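Local structure of CmeC (Campylobacter jejuni, 4MT4) at residues N47-L52 with I234-D239; N36-F41 with S154-T159; Y163-N168 with E226-A231. The protein forms a trimeric outer-membrane channel of the outer membrane factor family and probably serves as the exit duct for substrates of multidrug efflux. All blocks are in the same frame, centred on the assembly; numbering follows the deposited sequence.

Contact 1. Residues N47-L52 with I234-D239; sequences NKVVDL and ILTSND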
# COMPACT_ATOMS: atom_id res chain seq x y z
N ASN B 47 -12.23 28.79 -1.00
CA ASN B 47 -13.42 28.33 -1.69
C ASN B 47 -13.15 28.00 -3.15
O ASN B 47 -13.68 27.03 -3.70
CB ASN B 47 -14.54 29.38 -1.60
CG ASN B 47 -14.99 29.61 -0.17
OD1 ASN B 47 -14.79 28.76 0.70
ND2 ASN B 47 -15.62 30.75 0.08
N LYS B 48 -12.30 28.81 -3.79
CA LYS B 48 -11.95 28.61 -5.19
C LYS B 48 -11.12 27.35 -5.39
O LYS B 48 -11.30 26.62 -6.36
CB LYS B 48 -11.19 29.82 -5.73
CG LYS B 48 -12.02 31.08 -5.84
CD LYS B 48 -11.21 32.21 -6.46
CE LYS B 48 -11.96 33.53 -6.39
NZ LYS B 48 -13.29 33.45 -7.07
N VAL B 49 -10.20 27.08 -4.46
CA VAL B 49 -9.30 25.95 -4.60
C VAL B 49 -10.02 24.64 -4.26
O VAL B 49 -9.60 23.57 -4.69
CB VAL B 49 -8.04 26.10 -3.72
CG1 VAL B 49 -8.32 25.71 -2.28
CG2 VAL B 49 -6.89 25.28 -4.28
N VAL B 50 -11.10 24.73 -3.50
CA VAL B 50 -11.91 23.56 -3.19
C VAL B 50 -12.75 23.18 -4.41
O VAL B 50 -12.89 22.00 -4.74
CB VAL B 50 -12.83 23.79 -1.97
CG1 VAL B 50 -13.88 22.70 -1.86
CG2 VAL B 50 -12.00 23.88 -0.70
N ASP B 51 -13.30 24.19 -5.08
CA ASP B 51 -14.07 23.97 -6.30
C ASP B 51 -13.20 23.37 -7.39
O ASP B 51 -13.66 22.53 -8.17
CB ASP B 51 -14.68 25.29 -6.79
CG ASP B 51 -15.87 25.72 -5.96
OD1 ASP B 51 -16.40 24.89 -5.20
OD2 ASP B 51 -16.29 26.89 -6.08
N LEU B 52 -11.94 23.80 -7.45
CA LEU B 52 -10.99 23.25 -8.41
C LEU B 52 -10.74 21.77 -8.14
O LEU B 52 -10.61 20.98 -9.07
CB LEU B 52 -9.67 24.03 -8.36
CG LEU B 52 -9.66 25.39 -9.05
CD1 LEU B 52 -8.43 26.20 -8.65
CD2 LEU B 52 -9.71 25.21 -10.56
N ILE B 234 -1.13 19.58 -7.50
CA ILE B 234 -1.45 18.21 -7.86
C ILE B 234 -2.89 17.85 -7.45
O ILE B 234 -3.56 17.06 -8.12
CB ILE B 234 -0.46 17.22 -7.21
CG1 ILE B 234 0.95 17.44 -7.76
CG2 ILE B 234 -0.88 15.78 -7.45
CD1 ILE B 234 1.98 16.45 -7.25
N LEU B 235 -3.36 18.47 -6.37
CA LEU B 235 -4.68 18.17 -5.84
C LEU B 235 -5.82 18.85 -6.61
O LEU B 235 -6.95 18.36 -6.59
CB LEU B 235 -4.76 18.57 -4.37
CG LEU B 235 -4.15 17.62 -3.33
CD1 LEU B 235 -4.11 18.29 -1.96
CD2 LEU B 235 -4.92 16.31 -3.27
N THR B 236 -5.54 19.97 -7.27
CA THR B 236 -6.60 20.84 -7.76
C THR B 236 -6.52 21.28 -9.23
O THR B 236 -7.51 21.76 -9.78
CB THR B 236 -6.67 22.13 -6.90
OG1 THR B 236 -5.41 22.81 -6.95
CG2 THR B 236 -7.02 21.80 -5.46
N SER B 237 -5.36 21.11 -9.86
CA SER B 237 -5.15 21.69 -11.18
C SER B 237 -5.15 20.66 -12.32
O SER B 237 -4.71 19.53 -12.15
CB SER B 237 -3.84 22.47 -11.21
OG SER B 237 -3.65 23.09 -12.47
N ASN B 238 -5.64 21.09 -13.48
CA ASN B 238 -5.57 20.29 -14.70
C ASN B 238 -4.81 21.06 -15.79
O ASN B 238 -4.79 20.66 -16.95
CB ASN B 238 -6.96 19.92 -15.20
CG ASN B 238 -7.77 21.12 -15.65
OD1 ASN B 238 -7.62 22.21 -15.10
ND2 ASN B 238 -8.62 20.93 -16.64
N ASP B 239 -4.21 22.17 -15.39
CA ASP B 239 -3.43 23.00 -16.30
C ASP B 239 -1.94 22.82 -16.03
O ASP B 239 -1.47 23.07 -14.92
CB ASP B 239 -3.82 24.48 -16.16
CG ASP B 239 -3.22 25.35 -17.24
OD1 ASP B 239 -2.00 25.61 -17.18
OD2 ASP B 239 -3.96 25.79 -18.14
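T236 brings its methyl CG2 up against V49 by setting that group opposite its own carbonyl carbon, while OG1 (chi1 58°) sits between N and C and bonds back to the carbonyl of L232, one turn earlier in helix 201-236. V49 answers with CG2: with CG1 at a chi1 of 81°, CG2 falls opposite the backbone N and lies 3.7 Å from T236 CG2. The two side chains cross at a slant. The same threonine methyl also presses on the helix backbone, with T236 CG2 3.2 Å from V49 O. Next along helix 44-56, L52 brings its root rather than its branches: L52 CB lies 3.8 Å from T236 CB and 3.4 Å from T236 O.

Two carbonyls come close here as well, L52 O and T236 O at 3.3 Å, and both are acceptors, so neither can bond the other. T236 O instead takes a hydrogen bond from N56 ND2, and L235 O one from N57 ND2, so asparagines at and just after the end of helix 44-56 serve the last carbonyls of helix 201-236. Beyond it the chain turns at S237, whose OG accepts from D239 N at 3.1 Å in an ST turn. Across the two segments the chemistry is therefore aliphatic carbon against aliphatic carbon and backbone carbonyls, with the threonine hydroxyl spent inside its own helix and the polar tie between the helices supplied by the asparagine amides.

Contact 2. Residues N36-F41 with S154-T159; sequences NWWKDF and SVISNT
I156 meets two consecutive tryptophans, W37 and W38, with its two arms divided between them. Its chi1 of -65° puts CG2 opposite the backbone N and CG1 opposite the carbonyl carbon, and a chi2 of 180° sets CD1 anti to CA, which leaves the two methyls side by side at the tryptophan pair. CG2 touches the six-membered parts of both indoles, I156 CG2 being 3.7 Å from W37 CZ2 and 3.8 Å from W38 CE3. Of the two indoles, CD1 meets only W38, with I156 CD1 3.7 Å from W38 CZ3 and W38 CH2 a little farther off. The approach to both rings is oblique, and the side chains of W38 and I156 cross nearly at right angles, whereas W37 and I156 run past each other in opposite senses.

Both tryptophans hold CG between the backbone N and the carbonyl carbon, W37 with a chi1 of 45°. Their second torsions have opposite signs, and W38 CE3 comes to lie over the centre of one W37 face, 4.0 Å above its plane. The indoles thus pack on each other as well as on the helix. N36 CA covers one face of W38 toward its rim.

S157 adds a smaller touch: S157 OG is 3.9 Å from W37 CZ2, but this hydroxyl is hydrogen-bonded to L153 O in its own helix. Helix 411-445 touches W37 through V440 and I443, and V50 of helix 44-56 packs on W38. The short 3-10 segment 37-41 is thus held to helix 129-195 by aliphatic and aromatic carbon, and the S157 hydroxyl, already engaged by L153 O, leaves that interface essentially apolar.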
# COMPACT_ATOMS: atom_id res chain seq x y z
N ASN B 36 -21.25 22.23 3.02
CA ASN B 36 -20.09 23.01 2.60
C ASN B 36 -19.43 23.73 3.77
O ASN B 36 -19.38 24.96 3.80
CB ASN B 36 -20.48 24.01 1.51
CG ASN B 36 -21.73 24.79 1.86
OD1 ASN B 36 -22.25 24.68 2.97
ND2 ASN B 36 -22.21 25.59 0.92
N TRP B 37 -18.92 22.96 4.72
CA TRP B 37 -18.36 23.48 5.96
C TRP B 37 -17.15 24.39 5.77
O TRP B 37 -16.85 25.22 6.63
CB TRP B 37 -17.98 22.31 6.88
CG TRP B 37 -17.26 21.22 6.15
CD1 TRP B 37 -17.82 20.10 5.59
CD2 TRP B 37 -15.85 21.13 5.90
NE1 TRP B 37 -16.85 19.33 5.01
CE2 TRP B 37 -15.63 19.94 5.18
CE3 TRP B 37 -14.76 21.95 6.20
CZ2 TRP B 37 -14.36 19.54 4.77
CZ3 TRP B 37 -13.50 21.55 5.79
CH2 TRP B 37 -13.31 20.36 5.08
N TRP B 38 -16.46 24.24 4.64
CA TRP B 38 -15.20 24.95 4.43
C TRP B 38 -15.39 26.45 4.19
O TRP B 38 -14.44 27.22 4.30
CB TRP B 38 -14.44 24.33 3.25
CG TRP B 38 -15.19 24.38 1.95
CD1 TRP B 38 -15.19 25.40 1.05
CD2 TRP B 38 -16.05 23.37 1.42
NE1 TRP B 38 -16.00 25.08 -0.02
CE2 TRP B 38 -16.53 23.84 0.18
CE3 TRP B 38 -16.45 22.10 1.86
CZ2 TRP B 38 -17.40 23.10 -0.61
CZ3 TRP B 38 -17.31 21.36 1.07
CH2 TRP B 38 -17.78 21.86 -0.15
N LYS B 39 -16.61 26.85 3.87
CA LYS B 39 -16.90 28.26 3.62
C LYS B 39 -16.99 29.07 4.91
O LYS B 39 -17.07 30.30 4.88
CB LYS B 39 -18.20 28.41 2.83
CG LYS B 39 -18.12 27.91 1.40
CD LYS B 39 -19.35 28.29 0.60
CE LYS B 39 -19.21 27.88 -0.86
NZ LYS B 39 -20.38 28.29 -1.68
N ASP B 40 -16.98 28.38 6.05
CA ASP B 40 -17.05 29.04 7.35
C ASP B 40 -15.69 29.60 7.77
O ASP B 40 -15.56 30.21 8.83
CB ASP B 40 -17.58 28.08 8.41
CG ASP B 40 -19.07 27.83 8.29
OD1 ASP B 40 -19.79 28.77 7.88
OD2 ASP B 40 -19.52 26.71 8.59
N PHE B 41 -14.68 29.39 6.93
CA PHE B 41 -13.36 29.97 7.16
C PHE B 41 -13.31 31.39 6.62
O PHE B 41 -12.34 32.12 6.84
CB PHE B 41 -12.27 29.12 6.51
CG PHE B 41 -11.97 27.85 7.26
CD1 PHE B 41 -11.27 27.88 8.45
CD2 PHE B 41 -12.37 26.63 6.75
CE1 PHE B 41 -10.98 26.71 9.13
CE2 PHE B 41 -12.10 25.46 7.43
CZ PHE B 41 -11.40 25.50 8.62
N SER B 154 -12.54 13.12 1.85
CA SER B 154 -11.09 13.00 1.97
C SER B 154 -10.35 14.00 1.08
O SER B 154 -9.41 14.65 1.51
CB SER B 154 -10.65 11.57 1.63
OG SER B 154 -9.24 11.47 1.56
N VAL B 155 -10.79 14.10 -0.17
CA VAL B 155 -10.18 15.00 -1.14
C VAL B 155 -10.34 16.46 -0.72
O VAL B 155 -9.40 17.24 -0.78
CB VAL B 155 -10.79 14.80 -2.55
CG1 VAL B 155 -10.45 15.97 -3.46
CG2 VAL B 155 -10.30 13.49 -3.15
N ILE B 156 -11.55 16.81 -0.27
CA ILE B 156 -11.82 18.17 0.19
C ILE B 156 -10.99 18.51 1.43
O ILE B 156 -10.36 19.57 1.50
CB ILE B 156 -13.32 18.37 0.52
CG1 ILE B 156 -14.16 18.24 -0.75
CG2 ILE B 156 -13.55 19.73 1.17
CD1 ILE B 156 -15.65 18.43 -0.51
N SER B 157 -10.99 17.61 2.41
CA SER B 157 -10.25 17.82 3.65
C SER B 157 -8.76 17.97 3.39
O SER B 157 -8.10 18.83 3.98
CB SER B 157 -10.50 16.67 4.62
OG SER B 157 -11.86 16.62 5.00
N ASN B 158 -8.23 17.13 2.51
CA ASN B 158 -6.81 17.19 2.15
C ASN B 158 -6.46 18.49 1.44
O ASN B 158 -5.39 19.05 1.65
CB ASN B 158 -6.43 15.99 1.28
CG ASN B 158 -6.36 14.70 2.06
OD1 ASN B 158 -6.24 14.71 3.29
ND2 ASN B 158 -6.41 13.57 1.36
N THR B 159 -7.38 18.96 0.59
CA THR B 159 -7.19 20.21 -0.13
C THR B 159 -7.17 21.41 0.82
O THR B 159 -6.33 22.30 0.70
CB THR B 159 -8.29 20.42 -1.19
OG1 THR B 159 -8.21 19.38 -2.17
CG2 THR B 159 -8.14 21.77 -1.87

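Contact 3. Residues Y163-N168 with E226-A231; sequences YFNLVN and ENYLKA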
# COMPACT_ATOMS: atom_id res chain seq x y z
N TYR B 163 -3.94 23.68 1.77
CA TYR B 163 -4.02 25.13 1.60
C TYR B 163 -3.48 25.84 2.83
O TYR B 163 -2.67 26.77 2.72
CB TYR B 163 -5.46 25.56 1.34
CG TYR B 163 -5.70 27.05 1.42
CD1 TYR B 163 -5.42 27.88 0.34
CD2 TYR B 163 -6.20 27.63 2.58
CE1 TYR B 163 -5.63 29.24 0.41
CE2 TYR B 163 -6.42 29.00 2.66
CZ TYR B 163 -6.13 29.80 1.57
OH TYR B 163 -6.35 31.16 1.64
N PHE B 164 -3.92 25.41 4.01
CA PHE B 164 -3.52 26.02 5.27
C PHE B 164 -2.05 25.78 5.58
O PHE B 164 -1.38 26.63 6.16
CB PHE B 164 -4.39 25.49 6.41
CG PHE B 164 -5.72 26.19 6.53
CD1 PHE B 164 -5.81 27.55 6.32
CD2 PHE B 164 -6.87 25.48 6.84
CE1 PHE B 164 -7.03 28.21 6.43
CE2 PHE B 164 -8.09 26.13 6.95
CZ PHE B 164 -8.17 27.49 6.74
N ASN B 165 -1.54 24.61 5.19
CA ASN B 165 -0.12 24.32 5.32
C ASN B 165 0.70 25.20 4.38
O ASN B 165 1.85 25.55 4.68
CB ASN B 165 0.17 22.85 5.04
CG ASN B 165 -0.26 21.94 6.18
OD1 ASN B 165 -0.37 22.38 7.33
ND2 ASN B 165 -0.49 20.67 5.87
N LEU B 166 0.11 25.55 3.25
CA LEU B 166 0.75 26.43 2.29
C LEU B 166 0.81 27.86 2.81
O LEU B 166 1.84 28.53 2.72
CB LEU B 166 0.02 26.40 0.94
CG LEU B 166 0.54 27.38 -0.11
CD1 LEU B 166 2.00 27.10 -0.44
CD2 LEU B 166 -0.32 27.35 -1.36
N VAL B 167 -0.31 28.33 3.36
CA VAL B 167 -0.38 29.67 3.95
C VAL B 167 0.58 29.76 5.13
O VAL B 167 1.22 30.79 5.35
CB VAL B 167 -1.80 30.02 4.42
CG1 VAL B 167 -1.85 31.42 4.98
CG2 VAL B 167 -2.79 29.88 3.26
N ASN B 168 0.67 28.68 5.89
CA ASN B 168 1.61 28.58 7.00
C ASN B 168 3.04 28.71 6.49
O ASN B 168 3.89 29.34 7.12
CB ASN B 168 1.42 27.25 7.73
CG ASN B 168 2.10 27.21 9.08
OD1 ASN B 168 1.96 26.24 9.83
ND2 ASN B 168 2.83 28.27 9.42
N GLU B 226 7.55 25.67 -1.39
CA GLU B 226 7.44 25.05 -2.71
C GLU B 226 6.90 23.63 -2.62
O GLU B 226 6.25 23.15 -3.55
CB GLU B 226 8.80 25.05 -3.41
CG GLU B 226 9.19 26.39 -4.00
CD GLU B 226 8.32 26.79 -5.17
OE1 GLU B 226 7.90 25.89 -5.94
OE2 GLU B 226 8.04 28.00 -5.33
N ASN B 227 7.16 22.96 -1.50
CA ASN B 227 6.70 21.60 -1.30
C ASN B 227 5.19 21.52 -1.16
O ASN B 227 4.55 20.59 -1.67
CB ASN B 227 7.36 20.99 -0.07
CG ASN B 227 6.99 19.53 0.14
OD1 ASN B 227 7.52 18.64 -0.52
ND2 ASN B 227 6.06 19.28 1.06
N TYR B 228 4.61 22.50 -0.47
CA TYR B 228 3.17 22.54 -0.25
C TYR B 228 2.45 23.19 -1.42
O TYR B 228 1.25 22.98 -1.62
CB TYR B 228 2.85 23.27 1.06
CG TYR B 228 3.12 22.44 2.29
CD1 TYR B 228 2.33 21.34 2.60
CD2 TYR B 228 4.16 22.77 3.15
CE1 TYR B 228 2.58 20.58 3.73
CE2 TYR B 228 4.41 22.01 4.29
CZ TYR B 228 3.61 20.92 4.57
OH TYR B 228 3.86 20.17 5.69
N LEU B 229 3.18 24.00 -2.19
CA LEU B 229 2.62 24.58 -3.40
C LEU B 229 2.40 23.47 -4.42
O LEU B 229 1.35 23.39 -5.05
CB LEU B 229 3.54 25.66 -3.97
CG LEU B 229 2.87 26.96 -4.45
CD1 LEU B 229 3.80 27.73 -5.37
CD2 LEU B 229 1.53 26.69 -5.12
N LYS B 230 3.41 22.62 -4.58
CA LYS B 230 3.32 21.46 -5.45
C LYS B 230 2.17 20.55 -5.04
O LYS B 230 1.41 20.08 -5.89
CB LYS B 230 4.63 20.66 -5.43
CG LYS B 230 4.50 19.23 -5.93
CD LYS B 230 5.68 18.37 -5.51
CE LYS B 230 5.44 16.91 -5.82
NZ LYS B 230 6.56 16.04 -5.34
N ALA B 231 2.05 20.32 -3.74
CA ALA B 231 1.00 19.46 -3.20
C ALA B 231 -0.39 19.99 -3.52
O ALA B 231 -1.31 19.22 -3.80
CB ALA B 231 1.17 19.30 -1.69
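Y228 lays its ring against N165 in a CH-pi contact: N165 CB stands 3.8 Å from the ring centroid and 22° off the normal, with Y228 CE1 and CD1 both 3.6 Å away. This is the close part of the contact. The N165 amide is tilted 51° to the ring, with N165 ND2 3.7 Å from Y228 CE1, and its OD1 turns to N437 for a weak bond. On the more buried side L166, with CG opposite its backbone N, sends CD1 between Y228 and L229. There L166 CD1 is 3.8 Å from L229 N and 4.1 Å from L229 CG, a mostly aliphatic fit, more loosely spaced, with Y170 and N247 also beside L229.

The solvent side is the partly exposed flank of N165 and Y228. Helix 201-236 also meets the second subunit: Y371, R370 and G367 of that subunit pack on N227, L229 and K230, and a long, weak ion pair joins E226 to the same R370.

With axes 8.7 Å apart and running 154° to one another, these segments form an antiparallel helical hairpin, of the kind that builds the periplasmic alpha-helical barrel of outer membrane factors.

Overall arrangement
Contacts 2 and 3 both use helix 129-195, and contacts 1 and 3 both use helix 201-236, so these two long helices link all three. Contact 2 is the fully buried, aromatic one. Contact 1 is mainly buried, with L52 exposed, and relies on small aliphatic groups and backbone. Contact 3, the largest of the three in buried area, is partly open and mixes a CH-pi contact on a tyrosine face with leucine packing. Contact 2 touches both others: W38 packs on N47 and V50 of contact 1, and F41 sets its ring edge-to-face with F164 of contact 3. Contacts 1 and 3 touch the second subunit, whereas contact 2 stays within the chain.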